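PDB 2FH5: signal recognition particle receptor beta subunit from Mus musculus, which binds GTP as the small-GTPase-like beta subunit of the signal recognition particle receptor, which directs nascent secretory proteins to the endoplasmic reticulum membrane. Local coordinates for residues 22-25 with 26-30; 123-127 with 128-132; 68-71 with 72-76; 202-205 with 206-209. One frame throughout, in Å; residues are numbered along the deposited sequence.

Contact 1. Residues 22-25 with 26-30; sequences LLFV and RLLTG. With GTP (guanosine-5'-triphosphate), chain D.
Leu28 lays its CD1 methyl over the face of the Phe24 ring, one turn apart on helix 20-29, the helix that follows the phosphate-binding P-loop of this GTPase. The methyl stands 3.6 Å from the ring centroid and 10° off the normal, a CH-pi contact almost over the middle of the ring. Phe24 reaches it with CG anti to its own N (chi1 176°), while Leu28 turns CG back beside its N (chi1 -65°). Apolar side chains of another protein chain pack on both residues, and Leu58 of strand 55-60 also touches the ring. With an alanine at Phe24, the Leu28 methyl would probably lose the flat surface it rests on and a gap would open toward the partner chain. Near the N-terminal end of the helix, Leu22 N donates to O1A of the GTP alpha-phosphate at 2.9 Å, and Leu22 CD2 lies 3.5 Å from the ribose O2'. Toward the C-terminal end, Thr29 grips Val25 O twice. The backbone N comes in at 2.9 Å from Val25 O, and Thr29 OG1, which also bonds Gln31 N, lies 3.1 Å from the same oxygen, above its carbonyl plane.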
loop_
_atom_site.group_PDB
_atom_site.type_symbol
_atom_site.label_atom_id
_atom_site.label_comp_id
_atom_site.label_asym_id
_atom_site.label_seq_id
_atom_site.Cartn_x
_atom_site.Cartn_y
_atom_site.Cartn_z
ATOM N N LEU B 22 1.496 -0.155 -4.838
ATOM C CA LEU B 22 1.373 -0.027 -6.279
ATOM C C LEU B 22 2.562 -0.703 -6.977
ATOM O O LEU B 22 2.359 -1.374 -7.977
ATOM C CB LEU B 22 1.256 1.425 -6.718
ATOM C CG LEU B 22 0.865 1.505 -8.205
ATOM C CD1 LEU B 22 -0.335 0.640 -8.457
ATOM C CD2 LEU B 22 0.553 2.940 -8.634
ATOM N N LEU B 23 3.782 -0.566 -6.446
ATOM C CA LEU B 23 4.939 -1.228 -7.061
ATOM C C LEU B 23 4.717 -2.725 -7.023
ATOM O O LEU B 23 4.954 -3.421 -7.996
ATOM C CB LEU B 23 6.229 -0.923 -6.304
ATOM C CG LEU B 23 6.878 0.429 -6.549
ATOM C CD1 LEU B 23 8.106 0.559 -5.688
ATOM C CD2 LEU B 23 7.239 0.539 -8.016
ATOM N N PHE B 24 4.272 -3.206 -5.869
ATOM C CA PHE B 24 3.981 -4.611 -5.636
ATOM C C PHE B 24 3.022 -5.106 -6.736
ATOM O O PHE B 24 3.253 -6.154 -7.341
ATOM C CB PHE B 24 3.367 -4.720 -4.230
ATOM C CG PHE B 24 2.909 -6.092 -3.826
ATOM C CD1 PHE B 24 3.809 -7.044 -3.382
ATOM C CD2 PHE B 24 1.549 -6.386 -3.757
ATOM C CE1 PHE B 24 3.362 -8.283 -2.853
ATOM C CE2 PHE B 24 1.090 -7.619 -3.233
ATOM C CZ PHE B 24 1.997 -8.558 -2.780
ATOM N N VAL B 25 1.967 -4.339 -7.005
ATOM C CA VAL B 25 0.980 -4.702 -8.024
ATOM C C VAL B 25 1.594 -4.693 -9.428
ATOM O O VAL B 25 1.425 -5.624 -10.204
ATOM C CB VAL B 25 -0.236 -3.726 -8.001
ATOM C CG1 VAL B 25 -1.144 -3.985 -9.198
ATOM C CG2 VAL B 25 -1.013 -3.903 -6.706
ATOM N N ARG B 26 2.290 -3.619 -9.745
ATOM C CA ARG B 26 2.951 -3.465 -11.027
ATOM C C ARG B 26 3.930 -4.614 -11.338
ATOM O O ARG B 26 4.058 -5.021 -12.493
ATOM C CB ARG B 26 3.725 -2.156 -11.036
ATOM C CG ARG B 26 3.830 -1.556 -12.378
ATOM C CD ARG B 26 2.671 -0.635 -12.541
ATOM N NE ARG B 26 2.097 -0.694 -13.877
ATOM C CZ ARG B 26 1.138 0.122 -14.294
ATOM N NH1 ARG B 26 0.671 1.058 -13.467
ATOM N NH2 ARG B 26 0.622 -0.025 -15.512
ATOM N N LEU B 27 4.621 -5.117 -10.312
ATOM C CA LEU B 27 5.587 -6.192 -10.480
ATOM C C LEU B 27 4.911 -7.521 -10.724
ATOM O O LEU B 27 5.423 -8.365 -11.454
ATOM C CB LEU B 27 6.490 -6.325 -9.239
ATOM C CG LEU B 27 7.615 -5.297 -9.096
ATOM C CD1 LEU B 27 8.228 -5.364 -7.722
ATOM C CD2 LEU B 27 8.669 -5.551 -10.146
ATOM N N LEU B 28 3.757 -7.699 -10.103
ATOM C CA LEU B 28 3.012 -8.938 -10.203
ATOM C C LEU B 28 2.017 -9.056 -11.365
ATOM O O LEU B 28 1.683 -10.162 -11.768
ATOM C CB LEU B 28 2.261 -9.162 -8.885
ATOM C CG LEU B 28 3.091 -9.401 -7.627
ATOM C CD1 LEU B 28 2.255 -9.252 -6.345
ATOM C CD2 LEU B 28 3.676 -10.788 -7.737
ATOM N N THR B 29 1.553 -7.931 -11.905
ATOM C CA THR B 29 0.531 -7.962 -12.955
ATOM C C THR B 29 0.832 -7.054 -14.128
ATOM O O THR B 29 0.200 -7.173 -15.183
ATOM C CB THR B 29 -0.850 -7.477 -12.428
ATOM O OG1 THR B 29 -0.820 -6.049 -12.316
ATOM C CG2 THR B 29 -1.168 -8.071 -11.073
ATOM N N GLY B 30 1.743 -6.110 -13.923
ATOM C CA GLY B 30 2.087 -5.169 -14.973
ATOM C C GLY B 30 1.016 -4.112 -15.093
ATOM O O GLY B 30 1.097 -3.236 -15.942
HETATM P PG GTP D . 0.863 2.505 2.790
HETATM O O1G GTP D . 0.177 3.539 3.543
HETATM O O2G GTP D . 0.011 1.305 2.531
HETATM O O3G GTP D . 2.191 2.118 3.476
HETATM O O3B GTP D . 1.148 3.275 1.272
HETATM P PB GTP D . 1.838 2.652 0.055
HETATM O O1B GTP D . 3.306 2.928 0.091
HETATM O O2B GTP D . 1.552 1.176 -0.136
HETATM O O3A GTP D . 1.195 3.561 -1.091
HETATM P PA GTP D . 0.378 3.136 -2.369
HETATM O O1A GTP D . 1.031 2.108 -3.117
HETATM O O2A GTP D . -1.030 2.771 -1.988
HETATM O "O5'" GTP D . 0.507 4.505 -3.156
HETATM C "C5'" GTP D . -0.081 5.663 -2.589
HETATM C "C4'" GTP D . -0.615 6.556 -3.708
HETATM O "O4'" GTP D . 0.449 6.967 -4.594
HETATM C "C3'" GTP D . -1.638 5.874 -4.621
HETATM O "O3'" GTP D . -2.701 6.798 -4.990
HETATM C "C2'" GTP D . -0.813 5.453 -5.804
HETATM O "O2'" GTP D . -1.555 5.158 -7.005
HETATM C "C1'" GTP D . 0.208 6.583 -5.946
HETATM N N9 GTP D . 1.488 6.176 -6.497
HETATM C C8 GTP D . 2.249 5.069 -6.103
HETATM N N7 GTP D . 3.370 5.001 -6.816
HETATM C C5 GTP D . 3.349 6.097 -7.706
HETATM C C6 GTP D . 4.238 6.564 -8.691
HETATM O O6 GTP D . 5.314 6.120 -9.043
HETATM N N1 GTP D . 3.862 7.732 -9.409
HETATM C C2 GTP D . 2.679 8.409 -9.179
HETATM N N2 GTP D . 2.389 9.510 -9.926
HETATM N N3 GTP D . 1.829 7.956 -8.218
HETATM C C4 GTP D . 2.168 6.813 -7.502
#

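Contact 2. Residues 123-127 with 128-132; sequences NKQDI and AMAKS. With GTP (guanosine-5'-triphosphate), chain D.
The guanine-specificity loop of the GTPase fold, the NKxD motif read here as Asn123, Lys124, Gln125 and Asp126, leaves strand 117-123 and folds through two type I turns before helix 133-150. Across those turns Gln125 reaches Lys131: NE2 gives a nearly straight bond to Lys131 O at 3.2 Å (176° at the hydrogen), with the acceptor in the plane of the amide. The chain bends at chi2 (-58°) to bring the amide round, and because NE2 also bonds Cys122 O, two acceptors for the one nitrogen fix the rotation of the amide. At the close of the second turn the Ala130 methyl packs 3.2 Å from Ile127 O, the oxygen that also takes the Ala130 N-H from above its carbonyl plane. Asp126 carries the recognition of the base: OD1 accepts from GTP N1 at 2.6 Å and OD2 from GTP N2 at 2.7 Å, a two-pronged grip, with Ser190 OG holding OD1 as a second shell. Lys124 runs extended along the purine, CG lying 3.4 Å from GTP C6, and its NZ goes on to a salt bridge with Asp87 and a bond to Asp17 O. A serine in place of Lys124 would probably uncover that stretch of the base and leave Asp87 without its charged mate. Beside the exocyclic amine, Ile127 adds an apolar wall, its CG1 and CD1 each 3.6 Å from GTP N2.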
loop_
_atom_site.group_PDB
_atom_site.type_symbol
_atom_site.label_atom_id
_atom_site.label_comp_id
_atom_site.label_asym_id
_atom_site.label_seq_id
_atom_site.Cartn_x
_atom_site.Cartn_y
_atom_site.Cartn_z
ATOM N N ASN B 123 10.974 6.220 -5.936
ATOM C CA ASN B 123 9.738 6.107 -6.699
ATOM C C ASN B 123 9.028 7.425 -7.030
ATOM O O ASN B 123 9.409 8.499 -6.544
ATOM C CB ASN B 123 8.831 5.139 -5.927
ATOM C CG ASN B 123 7.588 4.760 -6.679
ATOM O OD1 ASN B 123 7.697 4.387 -7.876
ATOM N ND2 ASN B 123 6.502 4.816 -6.048
ATOM N N LYS B 124 7.998 7.324 -7.869
ATOM C CA LYS B 124 7.217 8.478 -8.319
ATOM C C LYS B 124 8.012 9.452 -9.208
ATOM O O LYS B 124 7.746 10.666 -9.214
ATOM C CB LYS B 124 6.625 9.228 -7.118
ATOM C CG LYS B 124 5.714 8.347 -6.234
ATOM C CD LYS B 124 4.582 9.124 -5.532
ATOM C CE LYS B 124 3.908 8.202 -4.535
ATOM N NZ LYS B 124 3.147 8.943 -3.492
ATOM N N GLN B 125 8.987 8.914 -9.951
ATOM C CA GLN B 125 9.822 9.706 -10.860
ATOM C C GLN B 125 9.005 10.368 -11.982
ATOM O O GLN B 125 9.405 11.413 -12.507
ATOM C CB GLN B 125 10.926 8.841 -11.478
ATOM C CG GLN B 125 12.057 8.460 -10.526
ATOM C CD GLN B 125 12.756 9.675 -9.931
ATOM O OE1 GLN B 125 13.127 10.595 -10.650
ATOM N NE2 GLN B 125 12.940 9.675 -8.616
ATOM N N ASP B 126 7.866 9.766 -12.336
ATOM C CA ASP B 126 6.981 10.300 -13.367
ATOM C C ASP B 126 6.441 11.697 -13.012
ATOM O O ASP B 126 5.944 12.411 -13.881
ATOM C CB ASP B 126 5.795 9.365 -13.580
ATOM C CG ASP B 126 4.972 9.174 -12.305
ATOM O OD1 ASP B 126 5.433 8.474 -11.378
ATOM O OD2 ASP B 126 3.871 9.741 -12.219
ATOM N N ILE B 127 6.511 12.082 -11.741
ATOM C CA ILE B 127 6.032 13.404 -11.337
ATOM C C ILE B 127 7.166 14.394 -11.580
ATOM O O ILE B 127 8.321 14.124 -11.243
ATOM C CB ILE B 127 5.603 13.403 -9.850
ATOM C CG1 ILE B 127 4.364 12.513 -9.678
ATOM C CG2 ILE B 127 5.298 14.816 -9.378
ATOM C CD1 ILE B 127 3.984 12.288 -8.237
ATOM N N ALA B 128 6.845 15.535 -12.172
ATOM C CA ALA B 128 7.862 16.531 -12.510
ATOM C C ALA B 128 8.826 16.976 -11.398
ATOM O O ALA B 128 10.041 16.930 -11.576
ATOM C CB ALA B 128 7.185 17.754 -13.146
ATOM N N MET B 129 8.290 17.403 -10.260
ATOM C CA MET B 129 9.117 17.878 -9.152
ATOM C C MET B 129 9.939 16.788 -8.416
ATOM O O MET B 129 10.449 17.033 -7.316
ATOM C CB MET B 129 8.219 18.607 -8.137
ATOM C CG MET B 129 7.284 17.679 -7.331
ATOM S SD MET B 129 5.884 18.494 -6.427
ATOM C CE MET B 129 6.551 18.590 -4.725
ATOM N N ALA B 130 10.080 15.606 -9.014
ATOM C CA ALA B 130 10.781 14.502 -8.364
ATOM C C ALA B 130 12.302 14.640 -8.254
ATOM O O ALA B 130 12.995 14.847 -9.253
ATOM C CB ALA B 130 10.431 13.210 -9.060
ATOM N N LYS B 131 12.814 14.516 -7.031
ATOM C CA LYS B 131 14.251 14.601 -6.794
ATOM C C LYS B 131 14.893 13.319 -7.327
ATOM O O LYS B 131 14.300 12.240 -7.264
ATOM C CB LYS B 131 14.542 14.737 -5.301
ATOM C CG LYS B 131 13.879 15.928 -4.647
ATOM C CD LYS B 131 14.501 17.243 -5.076
ATOM C CE LYS B 131 13.503 18.136 -5.814
ATOM N NZ LYS B 131 12.208 18.333 -5.068
ATOM N N SER B 132 16.101 13.439 -7.858
ATOM C CA SER B 132 16.804 12.294 -8.411
ATOM C C SER B 132 17.291 11.367 -7.309
ATOM O O SER B 132 17.353 11.769 -6.145
ATOM C CB SER B 132 18.013 12.773 -9.206
ATOM O OG SER B 132 19.021 13.251 -8.325
HETATM P PG GTP D . 0.863 2.505 2.790
HETATM O O1G GTP D . 0.177 3.539 3.543
HETATM O O2G GTP D . 0.011 1.305 2.531
HETATM O O3G GTP D . 2.191 2.118 3.476
HETATM O O3B GTP D . 1.148 3.275 1.272
HETATM P PB GTP D . 1.838 2.652 0.055
HETATM O O1B GTP D . 3.306 2.928 0.091
HETATM O O2B GTP D . 1.552 1.176 -0.136
HETATM O O3A GTP D . 1.195 3.561 -1.091
HETATM P PA GTP D . 0.378 3.136 -2.369
HETATM O O1A GTP D . 1.031 2.108 -3.117
HETATM O O2A GTP D . -1.030 2.771 -1.988
HETATM O "O5'" GTP D . 0.507 4.505 -3.156
HETATM C "C5'" GTP D . -0.081 5.663 -2.589
HETATM C "C4'" GTP D . -0.615 6.556 -3.708
HETATM O "O4'" GTP D . 0.449 6.967 -4.594
HETATM C "C3'" GTP D . -1.638 5.874 -4.621
HETATM O "O3'" GTP D . -2.701 6.798 -4.990
HETATM C "C2'" GTP D . -0.813 5.453 -5.804
HETATM O "O2'" GTP D . -1.555 5.158 -7.005
HETATM C "C1'" GTP D . 0.208 6.583 -5.946
HETATM N N9 GTP D . 1.488 6.176 -6.497
HETATM C C8 GTP D . 2.249 5.069 -6.103
HETATM N N7 GTP D . 3.370 5.001 -6.816
HETATM C C5 GTP D . 3.349 6.097 -7.706
HETATM C C6 GTP D . 4.238 6.564 -8.691
HETATM O O6 GTP D . 5.314 6.120 -9.043
HETATM N N1 GTP D . 3.862 7.732 -9.409
HETATM C C2 GTP D . 2.679 8.409 -9.179
HETATM N N2 GTP D . 2.389 9.510 -9.926
HETATM N N3 GTP D . 1.829 7.956 -8.218
HETATM C C4 GTP D . 2.168 6.813 -7.502
#

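Contact 3. Residues 68-71 with 72-76; sequences RFQL and LDRFK
Leu71 touches two side chains of the next turn with its CD2 methyl, over one face of the Arg74 guanidinium and beside the Phe75 ring. The methyl is 3.7 Å from Phe75 CE2 and 4.1 Å from Arg74 NE, and all three side chains point the same way off helix 65-75. Leu71 turns CG back beside its own N (chi1 -78°), whereas Arg74 starts out with CG anti to its N and then bends at chi3 (-69°), which brings the flat group alongside the leucine. Gln70 runs next to the same arginine, its NE2 3.6 Å from Arg74 NH2 and the two planes 51° apart; both nitrogens are donors, so this is no hydrogen bond. Along the backbone four i to i+4 bonds hold the turn, the shortest Asp73 N to Phe69 O at 2.8 Å. The Asp73 carboxylate has a weak salt bridge with Lys76, NZ to OD1 at 3.5 Å. In the fold this helix follows the GTP-binding Gly63, in a stretch consistent with the DxxG motif of GTPases; Gly63 O takes a bond from Arg68 NH2. Phe101 of helix 91-110 covers Arg68 by a cation-pi contact and meets the Phe69 ring almost at right angles, while Leu72 packs on Val105 of that helix. Leu72 and Phe75 both reach Leu11 of strand 9-13, pinning the inner side of the helix to the sheet.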
loop_
_atom_site.group_PDB
_atom_site.type_symbol
_atom_site.label_atom_id
_atom_site.label_comp_id
_atom_site.label_asym_id
_atom_site.label_seq_id
_atom_site.Cartn_x
_atom_site.Cartn_y
_atom_site.Cartn_z
ATOM N N ARG B 68 4.696 -0.384 11.223
ATOM C CA ARG B 68 5.918 -0.608 10.476
ATOM C C ARG B 68 6.963 -1.488 11.134
ATOM O O ARG B 68 7.456 -2.424 10.502
ATOM C CB ARG B 68 6.538 0.733 10.039
ATOM C CG ARG B 68 7.078 1.569 11.179
ATOM C CD ARG B 68 7.760 2.820 10.681
ATOM N NE ARG B 68 6.838 3.642 9.927
ATOM C CZ ARG B 68 6.905 4.963 9.855
ATOM N NH1 ARG B 68 7.860 5.611 10.506
ATOM N NH2 ARG B 68 6.016 5.626 9.122
ATOM N N PHE B 69 7.296 -1.216 12.393
ATOM C CA PHE B 69 8.328 -2.008 13.075
ATOM C C PHE B 69 7.840 -3.353 13.570
ATOM O O PHE B 69 8.563 -4.342 13.503
ATOM C CB PHE B 69 8.931 -1.208 14.224
ATOM C CG PHE B 69 9.504 0.091 13.786
ATOM C CD1 PHE B 69 10.577 0.119 12.887
ATOM C CD2 PHE B 69 8.937 1.292 14.204
ATOM C CE1 PHE B 69 11.077 1.332 12.402
ATOM C CE2 PHE B 69 9.426 2.519 13.730
ATOM C CZ PHE B 69 10.498 2.536 12.827
ATOM N N GLN B 70 6.620 -3.393 14.069
ATOM C CA GLN B 70 6.068 -4.648 14.532
ATOM C C GLN B 70 6.183 -5.667 13.390
ATOM O O GLN B 70 6.637 -6.792 13.600
ATOM C CB GLN B 70 4.601 -4.455 14.927
ATOM C CG GLN B 70 3.960 -5.692 15.531
ATOM C CD GLN B 70 2.541 -5.930 15.024
ATOM O OE1 GLN B 70 1.700 -5.018 15.029
ATOM N NE2 GLN B 70 2.267 -7.164 14.589
ATOM N N LEU B 71 5.796 -5.269 12.179
ATOM C CA LEU B 71 5.865 -6.172 11.027
ATOM C C LEU B 71 7.242 -6.360 10.406
ATOM O O LEU B 71 7.502 -7.426 9.854
ATOM C CB LEU B 71 4.874 -5.754 9.945
ATOM C CG LEU B 71 3.432 -6.165 10.264
ATOM C CD1 LEU B 71 2.456 -5.389 9.402
ATOM C CD2 LEU B 71 3.296 -7.649 10.051
ATOM N N LEU B 72 8.114 -5.351 10.465
ATOM C CA LEU B 72 9.457 -5.536 9.932
ATOM C C LEU B 72 10.149 -6.559 10.852
ATOM O O LEU B 72 10.842 -7.462 10.371
ATOM C CB LEU B 72 10.249 -4.220 9.904
ATOM C CG LEU B 72 11.739 -4.279 9.476
ATOM C CD1 LEU B 72 11.916 -4.888 8.088
ATOM C CD2 LEU B 72 12.311 -2.888 9.478
ATOM N N ASP B 73 9.950 -6.431 12.167
ATOM C CA ASP B 73 10.539 -7.387 13.118
ATOM C C ASP B 73 10.062 -8.800 12.803
ATOM O O ASP B 73 10.850 -9.745 12.824
ATOM C CB ASP B 73 10.120 -7.107 14.565
ATOM C CG ASP B 73 10.736 -5.842 15.133
ATOM O OD1 ASP B 73 11.868 -5.484 14.720
ATOM O OD2 ASP B 73 10.087 -5.217 16.017
ATOM N N ARG B 74 8.768 -8.948 12.520
ATOM C CA ARG B 74 8.211 -10.263 12.243
ATOM C C ARG B 74 8.761 -10.947 10.993
ATOM O O ARG B 74 8.931 -12.160 10.984
ATOM C CB ARG B 74 6.680 -10.191 12.146
ATOM C CG ARG B 74 6.040 -11.543 11.901
ATOM C CD ARG B 74 4.608 -11.462 11.412
ATOM N NE ARG B 74 3.692 -10.976 12.436
ATOM C CZ ARG B 74 2.367 -10.977 12.308
ATOM N NH1 ARG B 74 1.803 -11.448 11.195
ATOM N NH2 ARG B 74 1.606 -10.499 13.289
ATOM N N PHE B 75 9.058 -10.182 9.948
ATOM C CA PHE B 75 9.546 -10.778 8.713
ATOM C C PHE B 75 11.027 -10.602 8.389
ATOM O O PHE B 75 11.510 -11.216 7.430
ATOM C CB PHE B 75 8.747 -10.228 7.519
ATOM C CG PHE B 75 7.301 -10.649 7.494
ATOM C CD1 PHE B 75 6.943 -11.969 7.202
ATOM C CD2 PHE B 75 6.288 -9.731 7.787
ATOM C CE1 PHE B 75 5.587 -12.369 7.205
ATOM C CE2 PHE B 75 4.943 -10.123 7.791
ATOM C CZ PHE B 75 4.598 -11.443 7.499
ATOM N N LYS B 76 11.755 -9.775 9.142
ATOM C CA LYS B 76 13.155 -9.532 8.799
ATOM C C LYS B 76 14.069 -10.747 8.656
ATOM O O LYS B 76 14.837 -10.825 7.688
ATOM C CB LYS B 76 13.792 -8.518 9.757
ATOM C CG LYS B 76 13.791 -8.909 11.208
ATOM C CD LYS B 76 14.424 -7.824 12.056
ATOM C CE LYS B 76 14.386 -8.186 13.529
ATOM N NZ LYS B 76 14.918 -7.087 14.396
#

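Contact 4. Residues 202-205 with 206-209; sequences DIQD and LEKW
Ile203 and Glu207 make the close-packed part of this first turn of helix 204-213, the last helix of the GTPase domain, crossing at a slant where the isoleucine stands at the N-cap position. Glu207 CG comes to 3.2 Å from Ile203 O, the oxygen that also accepts the Glu207 N-H at 3.0 Å in a fairly straight bond (162°). Beyond it the extended chain carries its carboxylate across the isoleucine, OE2 lying 3.6 Å from Ile203 CG1 and 3.7 Å from Ile203 CD1. The isoleucine sends CG1 between its N and its carbonyl carbon (chi1 56°), and this brings CD1 against Glu207 CD and OE2. OE1 of the same carboxylate bonds Tyr46 OH, which anchors the acid at its far end. Leu206 adds a looser apolar touch, its CD2 4.4 Å from Ile203 CB.

The solvent side is built differently. Gln204, Asp205 and Lys208 are exposed, and what links them across the turn is mostly backbone: Lys208 N to Gln204 O at 2.9 Å. The Gln204 amide stands 89° to the Glu207 carboxylate, with NE2 4.1 Å from OE2, so they are neighbours without a bond. Lys208 leads its extended chain away, and its NZ stays 5.7 Å from Asp205 OD1, too far for an ion pair though their opposite charges may still feel each other.

On its buried side, Ile203 and Leu206 rest on Leu27 of helix 20-29, Leu206 also reaches Leu119 of strand 117-123, and Trp209 spreads over Ala81 and Val83 of strand 79-87 and Leu187 of strand 184-188.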
loop_
_atom_site.group_PDB
_atom_site.type_symbol
_atom_site.label_atom_id
_atom_site.label_comp_id
_atom_site.label_asym_id
_atom_site.label_seq_id
_atom_site.Cartn_x
_atom_site.Cartn_y
_atom_site.Cartn_z
ATOM N N ASP B 202 7.426 2.412 -15.257
ATOM C CA ASP B 202 8.861 2.379 -15.476
ATOM C C ASP B 202 9.527 1.683 -14.295
ATOM O O ASP B 202 10.015 2.331 -13.375
ATOM C CB ASP B 202 9.409 3.802 -15.634
ATOM C CG ASP B 202 10.935 3.840 -15.681
ATOM O OD1 ASP B 202 11.558 2.877 -16.208
ATOM O OD2 ASP B 202 11.509 4.842 -15.192
ATOM N N ILE B 203 9.539 0.355 -14.328
ATOM C CA ILE B 203 10.139 -0.426 -13.258
ATOM C C ILE B 203 11.213 -1.382 -13.781
ATOM O O ILE B 203 11.516 -2.402 -13.154
ATOM C CB ILE B 203 9.045 -1.234 -12.475
ATOM C CG1 ILE B 203 8.241 -2.129 -13.428
ATOM C CG2 ILE B 203 8.089 -0.280 -11.778
ATOM C CD1 ILE B 203 7.457 -3.231 -12.703
ATOM N N GLN B 204 11.789 -1.042 -14.933
ATOM C CA GLN B 204 12.834 -1.854 -15.568
ATOM C C GLN B 204 14.029 -2.126 -14.661
ATOM O O GLN B 204 14.426 -3.277 -14.457
ATOM C CB GLN B 204 13.317 -1.160 -16.838
ATOM C CG GLN B 204 12.335 -1.242 -17.990
ATOM C CD GLN B 204 12.271 -2.642 -18.587
ATOM O OE1 GLN B 204 13.248 -3.122 -19.177
ATOM N NE2 GLN B 204 11.123 -3.309 -18.431
ATOM N N ASP B 205 14.607 -1.062 -14.116
ATOM C CA ASP B 205 15.755 -1.210 -13.229
ATOM C C ASP B 205 15.447 -2.048 -12.008
ATOM O O ASP B 205 16.275 -2.869 -11.599
ATOM C CB ASP B 205 16.271 0.155 -12.790
ATOM C CG ASP B 205 16.927 0.908 -13.919
ATOM O OD1 ASP B 205 17.343 0.236 -14.893
ATOM O OD2 ASP B 205 17.041 2.153 -13.828
ATOM N N LEU B 206 14.260 -1.838 -11.434
ATOM C CA LEU B 206 13.822 -2.572 -10.247
ATOM C C LEU B 206 13.715 -4.070 -10.525
ATOM O O LEU B 206 14.151 -4.892 -9.718
ATOM C CB LEU B 206 12.476 -2.023 -9.767
ATOM C CG LEU B 206 11.787 -2.727 -8.594
ATOM C CD1 LEU B 206 12.608 -2.531 -7.346
ATOM C CD2 LEU B 206 10.380 -2.153 -8.408
ATOM N N GLU B 207 13.126 -4.428 -11.663
ATOM C CA GLU B 207 13.016 -5.842 -12.029
ATOM C C GLU B 207 14.421 -6.379 -12.341
ATOM O O GLU B 207 14.706 -7.550 -12.105
ATOM C CB GLU B 207 12.094 -6.031 -13.238
ATOM C CG GLU B 207 10.688 -5.486 -13.031
ATOM C CD GLU B 207 9.702 -5.911 -14.115
ATOM O OE1 GLU B 207 9.135 -7.023 -14.007
ATOM O OE2 GLU B 207 9.501 -5.132 -15.075
ATOM N N LYS B 208 15.300 -5.526 -12.866
ATOM C CA LYS B 208 16.666 -5.959 -13.138
ATOM C C LYS B 208 17.321 -6.311 -11.803
ATOM O O LYS B 208 17.836 -7.412 -11.638
ATOM C CB LYS B 208 17.468 -4.857 -13.843
ATOM C CG LYS B 208 17.970 -5.253 -15.237
ATOM C CD LYS B 208 18.884 -4.181 -15.875
ATOM C CE LYS B 208 19.285 -4.554 -17.324
ATOM N NZ LYS B 208 20.153 -3.547 -18.025
ATOM N N TRP B 209 17.278 -5.383 -10.844
ATOM C CA TRP B 209 17.865 -5.610 -9.516
ATOM C C TRP B 209 17.262 -6.828 -8.830
ATOM O O TRP B 209 17.981 -7.640 -8.250
ATOM C CB TRP B 209 17.663 -4.386 -8.622
ATOM C CG TRP B 209 18.252 -4.508 -7.229
ATOM C CD1 TRP B 209 19.523 -4.202 -6.845
ATOM C CD2 TRP B 209 17.561 -4.914 -6.032
ATOM N NE1 TRP B 209 19.670 -4.383 -5.487
ATOM C CE2 TRP B 209 18.482 -4.817 -4.966
ATOM C CE3 TRP B 209 16.253 -5.343 -5.763
ATOM C CZ2 TRP B 209 18.131 -5.131 -3.642
ATOM C CZ3 TRP B 209 15.906 -5.655 -4.443
ATOM C CH2 TRP B 209 16.843 -5.546 -3.406
#

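Contacts 1 and 2 both touch GTP, at different places: the first mainly at the alpha-phosphate and ribose, the second at the base. Their centres are 18 Å apart, yet Leu23 CD2 meets Asn123 OD1 at 3.9 Å. Contact 4 packs directly on contact 1, with Leu27 CD2 3.5 Å from Glu207 CG and centres 11 Å apart, so the C-terminal helix backs the helix that follows the P-loop. It comes within about 5 Å of contact 2 (nearest atoms) without touching it. Contact 3 stands apart, on the opposite side of the chain's centre from contacts 2 and 4; its nearest atoms to contact 1 are about 11 Å away, and its Arg68 side chain lies about 8 Å from GTP.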